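Local coordinates for nuclear fusion protein BIK1 (Saccharomyces cerevisiae, PDB 6FC6), which binds microtubules and kinesin and is needed for nuclear fusion in mating and for chromosome disjunction and nuclear segregation in mitosis, at residues Thr61-Pro64 with Gln65-Leu68. Numbering follows the deposited sequence.
Sequences TEYP and QSGL
The carbonyl oxygen of Y63 is gripped from opposite faces of its plane. On one face the backbone amide S66 N lies 3.3 Å from Y63 O and closes a type I β turn from Y63 to S66; its N-H points almost straight at the oxygen (173°), although the donor sits above the carbonyl plane. From the other side T61 OG1, tilted moderately from that plane, donates to Y63 O at 2.7 Å, placed there by a chi1 of 66° that sets the hydroxyl between backbone N and carbonyl carbon. The turn is also bonded in the other direction, Y63 N donating to S66 OG at 3.2 Å. The same buried hydroxyl also bonds D41, whose carboxylate takes the amide of E62 as well, so the turn is tied to the end of strand 37-41. In this CAP-Gly domain the turn leads directly into strand 67-71, an edge strand of the four-stranded antiparallel sheet, where L68 packs on the backbone of the bound Bim1 peptide. The T61 methyl lies over G67, with CG2 3.5 Å from G67 CA, apparently leaving little room for a β-carbon there. At T61, a valine would probably cost Y63 O its hydroxyl donor, with the S66 amide still on the opposite face.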
loop_
_atom_site.group_PDB
_atom_site.type_symbol
_atom_site.label_atom_id
_atom_site.label_comp_id
_atom_site.label_asym_id
_atom_site.label_seq_id
_atom_site.Cartn_x
_atom_site.Cartn_y
_atom_site.Cartn_z
ATOM N N THR A 61 -5.714 -0.787 8.945
ATOM C CA THR A 61 -5.623 0.691 8.797
ATOM C C THR A 61 -6.058 1.331 10.135
ATOM O O THR A 61 -6.893 0.768 10.872
ATOM C CB THR A 61 -6.503 1.224 7.662
ATOM O OG1 THR A 61 -7.867 1.002 8.004
ATOM C CG2 THR A 61 -6.191 0.558 6.406
ATOM N N GLU A 62 -5.536 2.497 10.385
ATOM C CA GLU A 62 -5.882 3.269 11.566
ATOM C C GLU A 62 -7.327 3.781 11.513
ATOM O O GLU A 62 -8.016 3.780 12.511
ATOM C CB GLU A 62 -4.897 4.446 11.659
ATOM C CG GLU A 62 -4.732 5.034 13.062
ATOM C CD GLU A 62 -4.267 3.942 14.076
ATOM O OE1 GLU A 62 -3.476 3.055 13.670
ATOM O OE2 GLU A 62 -4.767 3.893 15.219
ATOM N N TYR A 63 -7.768 4.191 10.341
ATOM C CA TYR A 63 -9.086 4.743 10.101
ATOM C C TYR A 63 -9.845 4.063 8.971
ATOM O O TYR A 63 -9.240 3.357 8.182
ATOM C CB TYR A 63 -9.005 6.277 9.832
ATOM C CG TYR A 63 -8.211 7.002 10.915
ATOM C CD1 TYR A 63 -8.740 7.143 12.211
ATOM C CD2 TYR A 63 -6.937 7.471 10.648
ATOM C CE1 TYR A 63 -8.048 7.809 13.200
ATOM C CE2 TYR A 63 -6.177 8.134 11.632
ATOM C CZ TYR A 63 -6.736 8.272 12.902
ATOM O OH TYR A 63 -6.027 8.872 13.850
ATOM N N PRO A 64 -11.168 4.235 8.926
ATOM C CA PRO A 64 -11.984 3.429 7.985
ATOM C C PRO A 64 -11.692 3.627 6.538
ATOM O O PRO A 64 -11.914 2.708 5.773
ATOM C CB PRO A 64 -13.441 3.835 8.289
ATOM C CG PRO A 64 -13.392 4.337 9.733
ATOM C CD PRO A 64 -12.036 5.061 9.807
ATOM N N GLN A 65 -11.172 4.790 6.155
ATOM C CA GLN A 65 -10.758 5.034 4.793
ATOM C C GLN A 65 -9.342 5.466 4.621
ATOM O O GLN A 65 -9.029 6.189 3.648
ATOM C CB GLN A 65 -11.744 6.026 4.085
ATOM C CG GLN A 65 -13.081 5.349 3.687
ATOM C CD GLN A 65 -14.135 5.373 4.794
ATOM O OE1 GLN A 65 -14.866 4.379 5.057
ATOM N NE2 GLN A 65 -14.255 6.517 5.440
ATOM N N SER A 66 -8.439 5.059 5.512
ATOM C CA SER A 66 -7.063 5.467 5.366
ATOM C C SER A 66 -6.223 4.503 4.558
ATOM O O SER A 66 -5.047 4.766 4.313
ATOM C CB SER A 66 -6.396 5.714 6.733
ATOM O OG SER A 66 -6.302 4.537 7.495
ATOM N N GLY A 67 -6.809 3.390 4.159
ATOM C CA GLY A 67 -6.039 2.417 3.391
ATOM C C GLY A 67 -6.170 2.643 1.905
ATOM O O GLY A 67 -7.210 3.136 1.433
ATOM N N LEU A 68 -5.097 2.338 1.172
ATOM C CA LEU A 68 -5.120 2.477 -0.304
ATOM C C LEU A 68 -4.204 1.434 -0.976
ATOM O O LEU A 68 -3.104 1.154 -0.464
ATOM C CB LEU A 68 -4.620 3.858 -0.663
ATOM C CG LEU A 68 -4.701 4.278 -2.126
ATOM C CD1 LEU A 68 -6.188 4.459 -2.520
ATOM C CD2 LEU A 68 -3.918 5.558 -2.342
#